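Local coordinates for uncharacterized protein (Staphylococcus aureus subsp. aureus, PDB 3H04) that is of unknown function but has an alpha/beta-hydrolase fold and probably hydrolyses ester bonds, at residues G106-L111 against S197-A202; I150-I155 against Y176-G181. All coordinates share one frame; numbering follows the deposited sequence. Where two conformers were deposited one is given.

How the contacts relate
Contact 1 (106-111 with 197-202) and contact 2 (150-155 with 176-181) belong to one alpha/beta-hydrolase chain: contact 1 ties a helix of the core domain to a loop, and contact 2 joins two helices of the insertion between strands 121-125 and 212-217. The centre of contact 1 is about 10 Å from that of the chain; its segment 106-111 lies on helix 105-116, whose start carries Gly106 of a probable GxSxG nucleophile elbow. The centre of contact 2 is about 22 Å out. In sequence it is nested within the loop that contact 1 closes. The two contact centres are about 25 Å apart and the nearest atoms about 10 Å, without touching. Ser104, His248 and Asp220, a probable catalytic triad, lie near, but not touching, the Tyr108 side chain.

Contact 1 of 2, residues G106-L111 against S197-A202; sequences GAYLSL and SKYNIA
A buried helix-to-loop contact joins Tyr108 and Leu111, on the helix that follows the probable nucleophile elbow of this alpha/beta-hydrolase fold, to Tyr199 and Ile201, in the loop before helix 203-206. Its polar half is one hydrogen bond: Tyr108 OH donates to the backbone oxygen Tyr199 O at 2.7 Å. With CG anti to the backbone N (chi1 172°), the Tyr108 ring reaches out from the helix and meets this oxygen at its hydroxyl edge, in the ring plane. At the acceptor the C=O...donor angle is 116°, and the hydroxyl is tilted 19° from the carbonyl plane. Tyr108 OH also lies 3.4 Å from Tyr199 CB, whereas the Tyr199 ring leads away from the helix to bond Asp76 through its own hydroxyl. One turn further along, the apolar half is a single methyl: Ile201 CD1 sits 3.7 Å from Leu111 CB. The same methyl also approaches the carbonyl oxygen Leu111 O, at 3.6 Å. The CA atoms of Leu111 and Ile201 are 8.3 Å apart, a gap that the Ile201 side chain spans. Outside the two segments, the Tyr108 ring stacks with Tyr128, and Arg115, later on the same helix, bonds the backbone oxygens of Ser197 and Lys198. A buried hydroxyl and a buried loop carbonyl thus satisfy each other; the bond fixes where the hydroxyl end sits, while the stack would limit turning of the ring plane.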
loop_
_atom_site.group_PDB
_atom_site.type_symbol
_atom_site.label_atom_id
_atom_site.label_comp_id
_atom_site.label_asym_id
_atom_site.label_seq_id
_atom_site.Cartn_x
_atom_site.Cartn_y
_atom_site.Cartn_z
ATOM N N GLY A 106 -0.830 -0.702 -1.389
ATOM C CA GLY A 106 -0.192 -0.705 -0.086
ATOM C C GLY A 106 -0.895 0.136 0.955
ATOM O O GLY A 106 -0.826 -0.171 2.168
ATOM N N ALA A 107 -1.546 1.223 0.505
ATOM C CA ALA A 107 -2.314 2.078 1.413
ATOM C C ALA A 107 -3.575 1.359 1.858
ATOM O O ALA A 107 -3.973 1.458 3.028
ATOM C CB ALA A 107 -2.646 3.472 0.769
ATOM N N TYR A 108 -4.188 0.581 0.962
ATOM C CA TYR A 108 -5.283 -0.330 1.360
ATOM C C TYR A 108 -4.840 -1.302 2.472
ATOM O O TYR A 108 -5.488 -1.369 3.538
ATOM C CB TYR A 108 -5.754 -1.125 0.131
ATOM C CG TYR A 108 -6.735 -2.250 0.393
ATOM C CD1 TYR A 108 -7.992 -2.014 0.911
ATOM C CD2 TYR A 108 -6.385 -3.550 0.098
ATOM C CE1 TYR A 108 -8.904 -3.050 1.087
ATOM C CE2 TYR A 108 -7.268 -4.561 0.235
ATOM C CZ TYR A 108 -8.526 -4.320 0.771
ATOM O OH TYR A 108 -9.398 -5.362 0.909
ATOM N N LEU A 109 -3.718 -1.986 2.263
ATOM C CA LEU A 109 -3.171 -2.868 3.302
ATOM C C LEU A 109 -2.841 -2.122 4.609
ATOM O O LEU A 109 -3.063 -2.650 5.706
ATOM C CB LEU A 109 -1.970 -3.639 2.803
ATOM C CG LEU A 109 -2.307 -4.564 1.607
ATOM C CD1 LEU A 109 -1.050 -5.090 0.877
ATOM C CD2 LEU A 109 -3.260 -5.690 1.951
ATOM N N SER A 110 -2.323 -0.904 4.483
ATOM C CA SER A 110 -1.999 -0.063 5.639
ATOM C C SER A 110 -3.249 0.332 6.437
ATOM O O SER A 110 -3.221 0.378 7.666
ATOM C CB SER A 110 -1.267 1.197 5.223
ATOM O OG SER A 110 -0.040 0.893 4.630
ATOM N N LEU A 111 -4.357 0.547 5.743
ATOM C CA LEU A 111 -5.613 0.856 6.408
ATOM C C LEU A 111 -6.214 -0.362 7.081
ATOM O O LEU A 111 -6.831 -0.197 8.146
ATOM C CB LEU A 111 -6.607 1.482 5.448
ATOM C CG LEU A 111 -6.291 2.935 5.022
ATOM C CD1 LEU A 111 -6.943 3.179 3.636
ATOM C CD2 LEU A 111 -6.777 3.947 6.072
ATOM N N SER A 197 -16.872 -7.989 4.978
ATOM C CA SER A 197 -16.338 -6.824 5.742
ATOM C C SER A 197 -14.867 -6.964 6.067
ATOM O O SER A 197 -14.186 -5.968 6.311
ATOM C CB SER A 197 -17.136 -6.570 7.031
ATOM O OG SER A 197 -16.904 -7.618 7.947
ATOM N N LYS A 198 -14.345 -8.184 6.015
ATOM C CA LYS A 198 -12.892 -8.369 6.082
ATOM C C LYS A 198 -12.116 -7.464 5.112
ATOM O O LYS A 198 -11.060 -6.923 5.474
ATOM C CB LYS A 198 -12.533 -9.819 5.827
ATOM C CG LYS A 198 -11.072 -10.117 6.037
ATOM C CD LYS A 198 -10.727 -11.561 5.836
ATOM C CE LYS A 198 -9.226 -11.773 6.022
ATOM N NZ LYS A 198 -8.932 -13.237 5.997
ATOM N N TYR A 199 -12.624 -7.314 3.892
ATOM C CA TYR A 199 -11.900 -6.632 2.813
ATOM C C TYR A 199 -12.392 -5.201 2.518
ATOM O O TYR A 199 -11.861 -4.562 1.619
ATOM C CB TYR A 199 -11.995 -7.457 1.514
ATOM C CG TYR A 199 -11.825 -8.954 1.714
ATOM C CD1 TYR A 199 -10.592 -9.505 2.045
ATOM C CD2 TYR A 199 -12.920 -9.807 1.599
ATOM C CE1 TYR A 199 -10.449 -10.903 2.209
ATOM C CE2 TYR A 199 -12.807 -11.190 1.802
ATOM C CZ TYR A 199 -11.573 -11.723 2.105
ATOM O OH TYR A 199 -11.490 -13.073 2.311
ATOM N N ASN A 200 -13.379 -4.738 3.276
ATOM C CA ASN A 200 -14.109 -3.495 3.046
ATOM C C ASN A 200 -14.320 -2.845 4.407
ATOM O O ASN A 200 -15.115 -3.356 5.241
ATOM C CB ASN A 200 -15.431 -3.805 2.364
ATOM C CG ASN A 200 -15.215 -4.523 1.093
ATOM O OD1 ASN A 200 -15.339 -5.768 1.018
ATOM N ND2 ASN A 200 -14.754 -3.786 0.089
ATOM N N ILE A 201 -13.614 -1.747 4.667
ATOM C CA ILE A 201 -13.635 -1.171 6.028
ATOM C C ILE A 201 -14.960 -0.463 6.248
ATOM O O ILE A 201 -15.272 0.506 5.541
ATOM C CB ILE A 201 -12.433 -0.242 6.290
ATOM C CG1 ILE A 201 -11.131 -0.985 6.127
ATOM C CG2 ILE A 201 -12.449 0.307 7.721
ATOM C CD1 ILE A 201 -9.899 -0.062 6.277
ATOM N N ALA A 202 -15.764 -0.959 7.200
ATOM C CA ALA A 202 -17.103 -0.428 7.444
ATOM C C ALA A 202 -17.071 1.015 7.981
ATOM O O ALA A 202 -16.080 1.424 8.584
ATOM C CB ALA A 202 -17.891 -1.327 8.438
#

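Contact 2 of 2, residues I150-I155 against Y176-G181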
loop_
_atom_site.group_PDB
_atom_site.type_symbol
_atom_site.label_atom_id
_atom_site.label_comp_id
_atom_site.label_asym_id
_atom_site.label_seq_id
_atom_site.Cartn_x
_atom_site.Cartn_y
_atom_site.Cartn_z
ATOM N N ILE A 150 -2.495 -7.763 -25.603
ATOM C CA ILE A 150 -1.855 -9.016 -25.172
ATOM C C ILE A 150 -2.904 -10.133 -25.145
ATOM O O ILE A 150 -4.073 -9.902 -25.483
ATOM C CB ILE A 150 -1.195 -8.870 -23.812
ATOM C CG1 ILE A 150 -2.217 -8.526 -22.718
ATOM C CG2 ILE A 150 -0.083 -7.811 -23.880
ATOM C CD1 ILE A 150 -1.592 -7.829 -21.549
ATOM N N ASN A 151 -2.491 -11.355 -24.824
ATOM C CA ASN A 151 -3.455 -12.451 -24.651
ATOM C C ASN A 151 -3.177 -13.169 -23.316
ATOM O O ASN A 151 -2.249 -12.820 -22.604
ATOM C CB ASN A 151 -3.331 -13.404 -25.824
ATOM C CG ASN A 151 -1.943 -13.944 -25.934
ATOM O OD1 ASN A 151 -1.371 -14.345 -24.924
ATOM N ND2 ASN A 151 -1.351 -13.842 -27.102
ATOM N N GLU A 152 -3.980 -14.173 -23.001
ATOM C CA GLU A 152 -3.897 -14.898 -21.728
ATOM C C GLU A 152 -2.658 -15.787 -21.588
ATOM O O GLU A 152 -2.288 -16.137 -20.470
ATOM C CB GLU A 152 -5.133 -15.815 -21.556
ATOM C CG GLU A 152 -6.459 -15.124 -21.262
ATOM C CD GLU A 152 -7.649 -16.115 -21.208
ATOM O OE1 GLU A 152 -7.981 -16.761 -22.237
ATOM O OE2 GLU A 152 -8.255 -16.251 -20.125
ATOM N N THR A 153 -2.067 -16.210 -22.701
ATOM C CA THR A 153 -0.840 -17.010 -22.617
ATOM C C THR A 153 0.288 -16.067 -22.283
ATOM O O THR A 153 1.063 -16.355 -21.398
ATOM C CB THR A 153 -0.484 -17.760 -23.886
ATOM O OG1 THR A 153 -1.418 -18.818 -24.071
ATOM C CG2 THR A 153 0.945 -18.361 -23.802
ATOM N N MET A 154 0.356 -14.964 -23.040
ATOM C CA MET A 154 1.294 -13.867 -22.808
ATOM C C MET A 154 1.294 -13.559 -21.316
ATOM O O MET A 154 2.340 -13.574 -20.689
ATOM C CB MET A 154 0.884 -12.636 -23.653
ATOM C CG MET A 154 2.011 -11.713 -24.153
ATOM S SD MET A 154 2.185 -10.262 -23.102
ATOM C CE MET A 154 2.138 -11.110 -21.539
ATOM N N ILE A 155 0.110 -13.344 -20.739
ATOM C CA ILE A 155 -0.016 -12.990 -19.311
ATOM C C ILE A 155 0.328 -14.144 -18.376
ATOM O O ILE A 155 1.011 -13.937 -17.368
ATOM C CB ILE A 155 -1.418 -12.393 -18.976
ATOM C CG1 ILE A 155 -1.769 -11.234 -19.945
ATOM C CG2 ILE A 155 -1.509 -11.942 -17.537
ATOM C CD1 ILE A 155 -0.736 -10.139 -20.051
ATOM N N TYR A 176 -1.214 -6.853 -14.186
ATOM C CA TYR A 176 -2.121 -5.869 -13.551
ATOM C C TYR A 176 -2.867 -5.020 -14.616
ATOM O O TYR A 176 -4.070 -4.762 -14.483
ATOM C CB TYR A 176 -1.340 -4.969 -12.610
ATOM C CG TYR A 176 -2.165 -3.814 -12.060
ATOM C CD1 TYR A 176 -3.150 -4.053 -11.070
ATOM C CD2 TYR A 176 -2.051 -2.554 -12.570
ATOM C CE1 TYR A 176 -3.969 -3.065 -10.607
ATOM C CE2 TYR A 176 -2.830 -1.492 -12.052
ATOM C CZ TYR A 176 -3.790 -1.765 -11.057
ATOM O OH TYR A 176 -4.660 -0.817 -10.503
ATOM N N VAL A 177 -2.154 -4.581 -15.646
ATOM C CA VAL A 177 -2.775 -3.836 -16.738
ATOM C C VAL A 177 -3.886 -4.682 -17.358
ATOM O O VAL A 177 -5.015 -4.203 -17.628
ATOM C CB VAL A 177 -1.696 -3.470 -17.816
ATOM C CG1 VAL A 177 -2.358 -3.062 -19.109
ATOM C CG2 VAL A 177 -0.753 -2.271 -17.336
ATOM N N TYR A 178 -3.572 -5.951 -17.561
ATOM C CA TYR A 178 -4.529 -6.882 -18.133
ATOM C C TYR A 178 -5.733 -7.026 -17.194
ATOM O O TYR A 178 -6.882 -6.963 -17.629
ATOM C CB TYR A 178 -3.864 -8.241 -18.336
ATOM C CG TYR A 178 -4.808 -9.284 -18.871
ATOM C CD1 TYR A 178 -5.168 -9.292 -20.198
ATOM C CD2 TYR A 178 -5.319 -10.269 -18.041
ATOM C CE1 TYR A 178 -6.035 -10.300 -20.711
ATOM C CE2 TYR A 178 -6.184 -11.235 -18.526
ATOM C CZ TYR A 178 -6.538 -11.241 -19.843
ATOM O OH TYR A 178 -7.399 -12.203 -20.280
ATOM N N ALA A 179 -5.453 -7.257 -15.921
ATOM C CA ALA A 179 -6.522 -7.437 -14.941
ATOM C C ALA A 179 -7.496 -6.235 -14.879
ATOM O O ALA A 179 -8.756 -6.411 -14.963
ATOM C CB ALA A 179 -5.905 -7.711 -13.544
ATOM N N ARG A 180 -6.947 -5.026 -14.706
ATOM C CA ARG A 180 -7.798 -3.800 -14.727
ATOM C C ARG A 180 -8.467 -3.556 -16.072
ATOM O O ARG A 180 -9.640 -3.143 -16.137
ATOM C CB ARG A 180 -6.991 -2.571 -14.343
ATOM C CG ARG A 180 -6.408 -2.571 -12.951
ATOM C CD ARG A 180 -7.430 -2.812 -11.824
ATOM N NE ARG A 180 -8.567 -1.880 -11.840
ATOM C CZ ARG A 180 -8.517 -0.608 -11.446
ATOM N NH1 ARG A 180 -7.389 -0.043 -11.000
ATOM N NH2 ARG A 180 -9.603 0.136 -11.519
ATOM N N GLY A 181 -7.716 -3.750 -17.163
ATOM C CA GLY A 181 -8.230 -3.471 -18.470
ATOM C C GLY A 181 -9.309 -4.439 -18.962
ATOM O O GLY A 181 -9.955 -4.182 -20.019
#
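Ile150, Glu152 and Ile155 gather round the ring of Tyr178, joining the N-terminal end of helix 152-156 to helix 173-182 in the helical insertion of this alpha/beta-hydrolase fold. Apolar contacts dominate. Ile155 CG1 makes a CH-pi contact over one face of the Tyr178 ring, 4.1 Å from the centroid and 23° off the ring normal. It is displaced toward the CB end of the ring, as its 3.8 Å approach to Tyr178 CG confirms. The ring meets it because the first torsion of Tyr178 sets the ring opposite the backbone N, carrying it out from its own helix. Ile150 adds CG1, 4.0 Å from Tyr178 CD1, beside the same end of the ring.

At the hydroxyl end the touching atom is still a carbon, the methylene Glu152 CG, 3.2 Å from Tyr178 OH, and the carboxylate beyond it is turned 30° from the ring plane. The hydroxyl finds its hydrogen-bond partner outside the two segments, in Lys184 NZ. Ile155, against the ring face, is buried, while Glu152, at the hydroxyl, is exposed.

Hydrogen bonds within the segments have two separate roles. On helix 173-182, Arg180 NH1 donates to Tyr176 OH, which lies in the guanidinium plane, tying together two side chains one turn apart; Tyr176 OH also bonds the carboxylate oxygen OD1 of Asp222, and Arg180 NH1 its backbone oxygen. On the other segment Asn151, the N-cap, closes the start of helix 152-156: its OD1 accepts from Met154 N at 2.6 Å, with an N-H...acceptor angle of 164°.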